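Long-range contacts in probable glutamine synthetase (Pseudomonas aeruginosa, PDB 4HPP), which belongs to the glutamine synthetase family, with an N-terminal domain and a catalytic domain, and binds a magnesium ion and glutamic acid: residues N73-V78 with A88-H93; G234-L239 with E332-D337; G263-A268 with E358-L363. All blocks are in the same frame, centred on the assembly; numbering follows the deposited sequence.

Overall arrangement
Contacts 1 and 2 are buried pairings of antiparallel strands, whereas contact 3 lies at the surface, where a loop runs along a helix. Contact 1 lies in the N-terminal domain range, and contacts 2 and 3 both fall in the catalytic domain. Centres of contacts 1 and 2 are about 25 Å apart; those of contacts 1 and 3, on opposite sides of the chain's centre, about 38 Å. Contact 2 touches contact 3 where L239 packs on W266, joining strand 235-243 to helix 261-281. Chemistry follows place: a bidentate salt bridge on one face of a hairpin in 73-78/88-93, ligand and water bonds in 234-239/332-337, and one histidine-to-carbonyl bond with small apolar contacts in 263-268/358-363.

Contact 1 of 3, residues N73-V78 with A88-H93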
loop_
_atom_site.group_PDB
_atom_site.type_symbol
_atom_site.label_atom_id
_atom_site.label_comp_id
_atom_site.label_asym_id
_atom_site.label_seq_id
_atom_site.Cartn_x
_atom_site.Cartn_y
_atom_site.Cartn_z
ATOM N N ASN A 73 -17.689 42.195 -10.260
ATOM C CA ASN A 73 -16.291 42.650 -10.126
ATOM C C ASN A 73 -15.445 41.958 -9.044
ATOM O O ASN A 73 -14.244 42.147 -8.995
ATOM C CB ASN A 73 -16.199 44.194 -10.051
ATOM C CG ASN A 73 -16.634 44.873 -11.358
ATOM O OD1 ASN A 73 -16.227 44.486 -12.471
ATOM N ND2 ASN A 73 -17.464 45.883 -11.229
ATOM N N SER A 74 -16.071 41.139 -8.209
ATOM C CA SER A 74 -15.424 40.512 -7.068
ATOM C C SER A 74 -15.069 39.049 -7.348
ATOM O O SER A 74 -14.594 38.372 -6.447
ATOM C CB SER A 74 -16.390 40.501 -5.928
ATOM O OG SER A 74 -17.488 39.677 -6.300
ATOM N N ARG A 75 -15.320 38.572 -8.574
ATOM C CA ARG A 75 -15.072 37.190 -8.917
ATOM C C ARG A 75 -13.669 36.648 -8.563
ATOM O O ARG A 75 -12.655 37.264 -8.870
ATOM C CB ARG A 75 -15.377 36.947 -10.391
ATOM C CG ARG A 75 -15.224 35.475 -10.779
ATOM C CD ARG A 75 -16.221 35.099 -11.847
ATOM N NE ARG A 75 -16.101 33.722 -12.222
ATOM C CZ ARG A 75 -16.456 33.266 -13.410
ATOM N NH1 ARG A 75 -16.989 34.103 -14.284
ATOM N NH2 ARG A 75 -16.281 31.982 -13.719
ATOM N N VAL A 76 -13.642 35.486 -7.905
ATOM C CA VAL A 76 -12.401 34.766 -7.641
ATOM C C VAL A 76 -12.341 33.487 -8.454
ATOM O O VAL A 76 -13.301 32.732 -8.469
ATOM C CB VAL A 76 -12.240 34.470 -6.127
ATOM C CG1 VAL A 76 -11.017 33.590 -5.856
ATOM C CG2 VAL A 76 -12.025 35.798 -5.429
ATOM N N ARG A 77 -11.220 33.260 -9.133
ATOM C CA ARG A 77 -11.051 32.105 -9.995
ATOM C C ARG A 77 -9.704 31.529 -9.663
ATOM O O ARG A 77 -8.696 32.123 -10.042
ATOM C CB ARG A 77 -10.974 32.520 -11.492
ATOM C CG ARG A 77 -12.215 32.979 -12.270
ATOM C CD ARG A 77 -12.104 32.252 -13.619
ATOM N NE ARG A 77 -12.262 33.033 -14.871
ATOM C CZ ARG A 77 -12.272 32.516 -16.123
ATOM N NH1 ARG A 77 -12.145 31.197 -16.351
ATOM N NH2 ARG A 77 -12.408 33.322 -17.180
ATOM N N VAL A 78 -9.657 30.382 -8.989
ATOM C CA VAL A 78 -8.382 29.659 -8.819
ATOM C C VAL A 78 -8.564 28.389 -9.615
ATOM O O VAL A 78 -9.335 27.493 -9.216
ATOM C CB VAL A 78 -8.080 29.263 -7.344
ATOM C CG1 VAL A 78 -6.770 28.475 -7.235
ATOM C CG2 VAL A 78 -8.199 30.471 -6.359
ATOM N N ALA A 88 -11.768 23.655 -9.897
ATOM C CA ALA A 88 -11.453 25.038 -9.705
ATOM C C ALA A 88 -12.243 25.515 -8.449
ATOM O O ALA A 88 -13.228 24.903 -8.060
ATOM C CB ALA A 88 -11.821 25.846 -10.934
ATOM N N LEU A 89 -11.770 26.584 -7.835
ATOM C CA LEU A 89 -12.510 27.363 -6.906
ATOM C C LEU A 89 -13.047 28.559 -7.617
ATOM O O LEU A 89 -12.293 29.427 -8.009
ATOM C CB LEU A 89 -11.554 27.819 -5.822
ATOM C CG LEU A 89 -12.225 28.557 -4.641
ATOM C CD1 LEU A 89 -13.241 27.714 -3.860
ATOM C CD2 LEU A 89 -11.156 29.102 -3.700
ATOM N N ASP A 90 -14.344 28.635 -7.781
ATOM C CA ASP A 90 -14.921 29.723 -8.533
ATOM C C ASP A 90 -16.116 30.295 -7.837
ATOM O O ASP A 90 -17.097 29.603 -7.642
ATOM C CB ASP A 90 -15.327 29.217 -9.903
ATOM C CG ASP A 90 -15.546 30.320 -10.881
ATOM O OD1 ASP A 90 -15.773 31.505 -10.445
ATOM O OD2 ASP A 90 -15.489 29.990 -12.107
ATOM N N TYR A 91 -16.059 31.562 -7.459
ATOM C CA TYR A 91 -17.204 32.166 -6.738
ATOM C C TYR A 91 -17.102 33.679 -6.805
ATOM O O TYR A 91 -16.032 34.206 -7.079
ATOM C CB TYR A 91 -17.238 31.726 -5.227
ATOM C CG TYR A 91 -16.054 32.266 -4.479
ATOM C CD1 TYR A 91 -16.059 33.548 -3.933
ATOM C CD2 TYR A 91 -14.907 31.502 -4.333
ATOM C CE1 TYR A 91 -14.934 34.039 -3.230
ATOM C CE2 TYR A 91 -13.798 31.966 -3.626
ATOM C CZ TYR A 91 -13.801 33.248 -3.096
ATOM O OH TYR A 91 -12.658 33.706 -2.452
ATOM N N LEU A 92 -18.222 34.339 -6.536
ATOM C CA LEU A 92 -18.383 35.785 -6.524
ATOM C C LEU A 92 -19.056 36.239 -5.210
ATOM O O LEU A 92 -19.998 35.584 -4.713
ATOM C CB LEU A 92 -19.325 36.218 -7.659
ATOM C CG LEU A 92 -18.974 35.957 -9.109
ATOM C CD1 LEU A 92 -19.416 34.572 -9.525
ATOM C CD2 LEU A 92 -19.631 36.984 -10.019
ATOM N N HIS A 93 -18.595 37.372 -4.677
ATOM C CA HIS A 93 -19.194 37.995 -3.521
ATOM C C HIS A 93 -20.437 38.692 -3.977
ATOM O O HIS A 93 -20.492 39.222 -5.104
ATOM C CB HIS A 93 -18.258 38.985 -2.890
ATOM C CG HIS A 93 -16.938 38.404 -2.529
ATOM N ND1 HIS A 93 -16.628 38.042 -1.257
ATOM C CD2 HIS A 93 -15.806 38.122 -3.319
ATOM C CE1 HIS A 93 -15.360 37.528 -1.236
ATOM N NE2 HIS A 93 -14.857 37.577 -2.501
#
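V76 and V78 pair with Y91 and L89 as hydrogen-bonded positions of an antiparallel hairpin, the strand axes running 178° apart at 4.9 Å. V76 N reaches Y91 O at 2.8 Å and V78 N reaches L89 O at 3.0 Å, with return bonds closing both rings; R77 and D90 form the non-hydrogen-bonded pair between them. On the face of R77 and D90, R75 grips the carboxylate side-on: NE meets D90 OD1 at 2.9 Å and NH2 meets D90 OD2 at 2.7 Å, each oxygen using its syn lone pair. Guanidinium and carboxylate are nearly coplanar, 20° apart. R75 has CG anti to its N (chi1 -176°) and bends at chi2 to lay the guanidinium alongside D90. On the other face, V76 CB sits over the Y91 ring, 4.0 Å from its centroid, in a CH-pi contact. H93 N gives a weak bond to S74 OG, which also bonds D71 O. R8 is a second salt-bridge partner of D90, and R154 of a second subunit bonds A88 O. Helix 196-216 covers the V76/Y91 face, its N204 taking the polar ends of Y91 and H93. Strand 9-15 runs parallel to strand 89-97 on its other side in the mixed N-terminal sheet.

Contact 2 of 3, residues G234-L239 with E332-D337. With GLU (glutamic acid), chain D.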
loop_
_atom_site.group_PDB
_atom_site.type_symbol
_atom_site.label_atom_id
_atom_site.label_comp_id
_atom_site.label_asym_id
_atom_site.label_seq_id
_atom_site.Cartn_x
_atom_site.Cartn_y
_atom_site.Cartn_z
ATOM N N GLY A 234 -3.641 36.781 15.285
ATOM C CA GLY A 234 -4.209 38.101 15.077
ATOM C C GLY A 234 -4.606 38.336 13.626
ATOM O O GLY A 234 -4.305 37.532 12.759
ATOM N N VAL A 235 -5.338 39.422 13.401
ATOM C CA VAL A 235 -5.617 39.976 12.111
ATOM C C VAL A 235 -5.276 41.445 12.329
ATOM O O VAL A 235 -5.706 42.015 13.303
ATOM C CB VAL A 235 -7.102 39.821 11.709
ATOM C CG1 VAL A 235 -7.500 40.814 10.589
ATOM C CG2 VAL A 235 -7.413 38.401 11.245
ATOM N N HIS A 236 -4.509 42.054 11.436
ATOM C CA HIS A 236 -4.191 43.473 11.571
ATOM C C HIS A 236 -4.619 44.197 10.356
ATOM O O HIS A 236 -4.368 43.773 9.232
ATOM C CB HIS A 236 -2.701 43.736 11.785
ATOM C CG HIS A 236 -2.137 43.129 13.036
ATOM N ND1 HIS A 236 -0.830 42.807 13.149
ATOM C CD2 HIS A 236 -2.748 42.746 14.251
ATOM C CE1 HIS A 236 -0.608 42.252 14.380
ATOM N NE2 HIS A 236 -1.775 42.210 15.047
ATOM N N LEU A 237 -5.233 45.344 10.557
ATOM C CA LEU A 237 -5.802 46.044 9.442
ATOM C C LEU A 237 -4.940 47.290 9.305
ATOM O O LEU A 237 -4.858 48.034 10.263
ATOM C CB LEU A 237 -7.260 46.366 9.779
ATOM C CG LEU A 237 -8.088 47.297 8.935
ATOM C CD1 LEU A 237 -8.088 46.821 7.484
ATOM C CD2 LEU A 237 -9.492 47.321 9.498
ATOM N N HIS A 238 -4.267 47.463 8.156
ATOM C CA HIS A 238 -3.553 48.703 7.805
ATOM C C HIS A 238 -4.423 49.577 6.986
ATOM O O HIS A 238 -4.924 49.148 5.960
ATOM C CB HIS A 238 -2.324 48.395 6.974
ATOM C CG HIS A 238 -1.292 47.620 7.715
ATOM N ND1 HIS A 238 -0.326 48.224 8.463
ATOM C CD2 HIS A 238 -1.103 46.252 7.845
ATOM C CE1 HIS A 238 0.450 47.291 9.050
ATOM N NE2 HIS A 238 -0.007 46.071 8.654
ATOM N N LEU A 239 -4.646 50.792 7.450
ATOM C CA LEU A 239 -5.489 51.766 6.734
ATOM C C LEU A 239 -4.724 53.029 6.420
ATOM O O LEU A 239 -4.017 53.568 7.279
ATOM C CB LEU A 239 -6.736 52.119 7.505
ATOM C CG LEU A 239 -7.722 50.950 7.490
ATOM C CD1 LEU A 239 -8.700 51.037 8.659
ATOM C CD2 LEU A 239 -8.450 50.931 6.164
ATOM N N GLU A 332 -2.241 50.978 11.629
ATOM C CA GLU A 332 -2.564 49.627 11.901
ATOM C C GLU A 332 -3.363 49.462 13.216
ATOM O O GLU A 332 -2.850 49.747 14.321
ATOM C CB GLU A 332 -1.248 48.873 11.973
ATOM C CG GLU A 332 -1.268 47.665 12.869
ATOM C CD GLU A 332 -0.180 46.678 12.521
ATOM O OE1 GLU A 332 -0.254 46.029 11.447
ATOM O OE2 GLU A 332 0.737 46.536 13.335
ATOM N N PHE A 333 -4.617 48.993 13.059
ATOM C CA PHE A 333 -5.562 48.549 14.117
ATOM C C PHE A 333 -5.283 47.073 14.462
ATOM O O PHE A 333 -5.130 46.233 13.575
ATOM C CB PHE A 333 -7.013 48.757 13.608
ATOM C CG PHE A 333 -8.118 48.348 14.577
ATOM C CD1 PHE A 333 -8.464 46.998 14.761
ATOM C CD2 PHE A 333 -8.854 49.327 15.273
ATOM C CE1 PHE A 333 -9.480 46.622 15.644
ATOM C CE2 PHE A 333 -9.873 48.962 16.143
ATOM C CZ PHE A 333 -10.190 47.611 16.315
ATOM N N ARG A 334 -5.230 46.751 15.750
ATOM C CA ARG A 334 -4.620 45.495 16.150
ATOM C C ARG A 334 -5.550 44.567 16.898
ATOM O O ARG A 334 -5.348 43.338 16.836
ATOM C CB ARG A 334 -3.311 45.717 16.925
ATOM C CG ARG A 334 -2.321 46.554 16.152
ATOM C CD ARG A 334 -0.953 46.673 16.795
ATOM N NE ARG A 334 -0.073 45.576 16.417
ATOM C CZ ARG A 334 0.323 44.635 17.266
ATOM N NH1 ARG A 334 1.137 43.649 16.856
ATOM N NH2 ARG A 334 -0.099 44.701 18.539
ATOM N N PRO A 335 -6.576 45.122 17.584
ATOM C CA PRO A 335 -7.459 44.200 18.319
ATOM C C PRO A 335 -8.518 43.558 17.398
ATOM O O PRO A 335 -9.747 43.757 17.517
ATOM C CB PRO A 335 -8.017 45.061 19.465
ATOM C CG PRO A 335 -7.418 46.433 19.290
ATOM C CD PRO A 335 -6.898 46.527 17.884
ATOM N N MET A 336 -8.007 42.771 16.456
ATOM C CA MET A 336 -8.853 42.201 15.427
ATOM C C MET A 336 -8.388 40.791 15.204
ATOM O O MET A 336 -7.207 40.511 15.404
ATOM C CB MET A 336 -8.788 43.026 14.165
ATOM C CG MET A 336 -9.848 42.598 13.177
ATOM S SD MET A 336 -9.752 43.464 11.596
ATOM C CE MET A 336 -10.664 45.006 11.914
ATOM N N ASP A 337 -9.328 39.895 14.893
ATOM C CA ASP A 337 -9.025 38.482 14.684
ATOM C C ASP A 337 -9.866 37.920 13.529
ATOM O O ASP A 337 -10.699 38.667 12.929
ATOM C CB ASP A 337 -9.132 37.670 15.980
ATOM C CG ASP A 337 -10.518 37.676 16.598
ATOM O OD1 ASP A 337 -10.639 38.072 17.787
ATOM O OD2 ASP A 337 -11.489 37.245 15.945
HETATM N N GLU D . 0.090 36.939 16.881
HETATM C CA GLU D . -0.101 38.382 17.313
HETATM C C GLU D . -1.565 38.862 17.442
HETATM O O GLU D . -2.422 38.172 17.980
HETATM C CB GLU D . 0.648 39.315 16.370
HETATM C CG GLU D . 2.144 39.221 16.496
HETATM C CD GLU D . 2.844 39.979 15.418
HETATM O OE1 GLU D . 3.503 40.969 15.772
HETATM O OE2 GLU D . 2.723 39.600 14.227
HETATM O OXT GLU D . -1.946 39.952 17.000
HETATM O O HOH W 1 1.286 43.997 11.786
#
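R334 lies across one face of the H236 imidazole: H236 CE1 is 3.3 Å from R334 NH1, and the ring and guanidinium planes are inclined by 42°. A bend at chi3 (87°) turns the guanidinium over the histidine. At the ring edge H236 NE2 donates to OXT of the bound glutamic acid at 3.0 Å, angle 139°. The guanidinium edge is directed to the ligand's side-chain carboxylate, though R334 NH1 stays 3.7 Å from GLU OE1. At the other ring nitrogen, water 1 lies 2.8 Å from H236 ND1 and donates to E332 OE1 at 2.6 Å, linking histidine and carboxylate. E332 OE2 forms a salt bridge whose hydrogen bond, to R334 NE, is weak, and a further salt bridge to R313, so E332 probably helps position both pocket side chains.

The backbone holds this shell in place. L237 and F333 form a hydrogen-bonded antiparallel pair, L237 N reaching F333 O at 3.1 Å and F333 N returning to L237 O. Beyond it the chain turns at P335, the centre of an inverse gamma turn. M336 then lays its SD against V235 CG1 at 3.6 Å and its CE against L237 CD2, an apolar layer on the side of the strand away from H236. F333 packs on helix 261-281, and E133, a magnesium ligand, bonds G234 N. Donation from H236 to OXT would probably favour negative charge on that carboxylate, and R334 may do so less directly near the side-chain one; E332, salt-bridged to R334 and R313, would tend to offset their charge.

Contact 3 of 3, residues G263-A268 with E358-L363; sequences GEHWAA and ERRLPL
R360 lays its backbone over the H265 ring: CA sits 3.7 Å from the ring centroid in a CH-pi contact, and CB meets H265 CE1 at 3.5 Å. Its own chain bends at chi2 and chi3 and carries the guanidinium away from the helix, its plane turned 82° from the imidazole. At L361 the carbonyl oxygen receives H265 ND1 at 3.0 Å in a nearly straight bond of 164°. The acceptor lies in the ring plane, but the donor stands above the carbonyl plane. H265 has CG anti to its carbonyl carbon (chi1 -65°), which swings the ring alongside the loop. L361 CB also packs on A268 CB at 4.0 Å, and the P362 carbonyl oxygen comes to 3.7 Å from the same A268 CB. L363 rests on the helix, its CD1 4.0 Å from E264 CB and its CG near E264 O. The polar end of E264 is held by R255 in a salt bridge. On the helix flank turned from this loop, W266 packs on helix 342-358 and strand 235-243. H265 thus joins helix 261-281 to the loop that follows helix 342-358 through one side-chain-to-backbone bond, and ND1, as the donor, is expected to carry a proton.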
loop_
_atom_site.group_PDB
_atom_site.type_symbol
_atom_site.label_atom_id
_atom_site.label_comp_id
_atom_site.label_asym_id
_atom_site.label_seq_id
_atom_site.Cartn_x
_atom_site.Cartn_y
_atom_site.Cartn_z
ATOM N N GLY A 263 -5.468 63.113 9.998
ATOM C CA GLY A 263 -5.002 61.921 10.653
ATOM C C GLY A 263 -5.369 61.844 12.109
ATOM O O GLY A 263 -6.050 60.904 12.521
ATOM N N GLU A 264 -4.932 62.827 12.891
ATOM C CA GLU A 264 -5.209 62.818 14.332
ATOM C C GLU A 264 -6.710 62.767 14.648
ATOM O O GLU A 264 -7.107 62.109 15.593
ATOM C CB GLU A 264 -4.590 64.023 15.030
ATOM C CG GLU A 264 -3.408 64.630 14.302
ATOM C CD GLU A 264 -2.647 65.643 15.145
ATOM O OE1 GLU A 264 -1.454 65.899 14.819
ATOM O OE2 GLU A 264 -3.228 66.172 16.135
ATOM N N HIS A 265 -7.545 63.454 13.878
ATOM C CA HIS A 265 -8.984 63.357 14.111
ATOM C C HIS A 265 -9.440 61.923 13.893
ATOM O O HIS A 265 -10.060 61.289 14.774
ATOM C CB HIS A 265 -9.773 64.341 13.235
ATOM C CG HIS A 265 -9.496 65.816 13.537
ATOM N ND1 HIS A 265 -9.540 66.332 14.797
ATOM C CD2 HIS A 265 -9.196 66.894 12.680
ATOM C CE1 HIS A 265 -9.249 67.657 14.746
ATOM N NE2 HIS A 265 -9.039 67.994 13.452
ATOM N N TRP A 266 -9.092 61.379 12.732
ATOM C CA TRP A 266 -9.402 59.992 12.421
ATOM C C TRP A 266 -8.999 58.991 13.513
ATOM O O TRP A 266 -9.839 58.234 14.049
ATOM C CB TRP A 266 -8.823 59.633 11.067
ATOM C CG TRP A 266 -9.421 58.354 10.574
ATOM C CD1 TRP A 266 -10.586 58.198 9.842
ATOM C CD2 TRP A 266 -8.919 56.972 10.806
ATOM N NE1 TRP A 266 -10.818 56.868 9.589
ATOM C CE2 TRP A 266 -9.868 56.081 10.143
ATOM C CE3 TRP A 266 -7.795 56.416 11.447
ATOM C CZ2 TRP A 266 -9.702 54.686 10.134
ATOM C CZ3 TRP A 266 -7.634 55.012 11.439
ATOM C CH2 TRP A 266 -8.577 54.162 10.801
ATOM N N ALA A 267 -7.717 58.987 13.870
ATOM C CA ALA A 267 -7.225 58.130 14.945
ATOM C C ALA A 267 -7.964 58.350 16.269
ATOM O O ALA A 267 -8.189 57.387 17.049
ATOM C CB ALA A 267 -5.733 58.325 15.134
ATOM N N ALA A 268 -8.354 59.599 16.521
ATOM C CA ALA A 268 -9.015 59.938 17.792
ATOM C C ALA A 268 -10.421 59.292 17.930
ATOM O O ALA A 268 -10.812 58.760 19.008
ATOM C CB ALA A 268 -9.074 61.441 17.950
ATOM N N GLU A 358 -15.471 64.060 11.742
ATOM C CA GLU A 358 -16.709 64.884 11.755
ATOM C C GLU A 358 -16.859 65.833 12.962
ATOM O O GLU A 358 -17.385 66.935 12.827
ATOM C CB GLU A 358 -17.961 63.979 11.645
ATOM C CG GLU A 358 -18.035 63.240 10.306
ATOM C CD GLU A 358 -19.285 62.382 10.071
ATOM O OE1 GLU A 358 -19.978 61.928 11.036
ATOM O OE2 GLU A 358 -19.556 62.172 8.859
ATOM N N ARG A 359 -16.415 65.380 14.129
ATOM C CA ARG A 359 -16.481 66.144 15.383
ATOM C C ARG A 359 -15.116 66.710 15.801
ATOM O O ARG A 359 -14.907 67.042 16.969
ATOM C CB ARG A 359 -17.063 65.251 16.487
ATOM C CG ARG A 359 -18.371 64.676 15.998
ATOM C CD ARG A 359 -19.017 63.653 16.907
ATOM N NE ARG A 359 -20.197 63.143 16.195
ATOM C CZ ARG A 359 -21.222 62.473 16.731
ATOM N NH1 ARG A 359 -21.271 62.156 18.042
ATOM N NH2 ARG A 359 -22.220 62.126 15.924
ATOM N N ARG A 360 -14.206 66.798 14.827
ATOM C CA ARG A 360 -12.823 67.200 15.028
ATOM C C ARG A 360 -12.337 66.914 16.448
ATOM O O ARG A 360 -11.935 67.803 17.168
ATOM C CB ARG A 360 -12.625 68.669 14.627
ATOM C CG ARG A 360 -12.868 68.956 13.144
ATOM C CD ARG A 360 -13.414 70.373 12.889
ATOM N NE ARG A 360 -14.593 70.635 13.701
ATOM C CZ ARG A 360 -15.842 70.651 13.254
ATOM N NH1 ARG A 360 -16.110 70.472 11.957
ATOM N NH2 ARG A 360 -16.828 70.874 14.127
ATOM N N LEU A 361 -12.431 65.645 16.819
ATOM C CA LEU A 361 -11.990 65.069 18.077
ATOM C C LEU A 361 -10.474 65.206 18.305
ATOM O O LEU A 361 -9.660 64.866 17.444
ATOM C CB LEU A 361 -12.408 63.593 18.115
ATOM C CG LEU A 361 -13.428 63.082 19.146
ATOM C CD1 LEU A 361 -14.584 64.031 19.388
ATOM C CD2 LEU A 361 -13.948 61.710 18.739
ATOM N N PRO A 362 -10.092 65.730 19.476
ATOM C CA PRO A 362 -8.657 65.972 19.669
ATOM C C PRO A 362 -7.971 64.693 20.151
ATOM O O PRO A 362 -8.635 63.851 20.725
ATOM C CB PRO A 362 -8.643 67.047 20.777
ATOM C CG PRO A 362 -9.964 66.888 21.530
ATOM C CD PRO A 362 -10.923 66.125 20.652
ATOM N N LEU A 363 -6.651 64.583 19.990
ATOM C CA LEU A 363 -5.926 63.363 20.319
ATOM C C LEU A 363 -5.149 63.393 21.621
ATOM O O LEU A 363 -3.974 63.726 21.601
ATOM C CB LEU A 363 -4.913 63.089 19.205
ATOM C CG LEU A 363 -4.867 61.682 18.595
ATOM C CD1 LEU A 363 -3.511 61.512 17.932
ATOM C CD2 LEU A 363 -5.185 60.529 19.579
#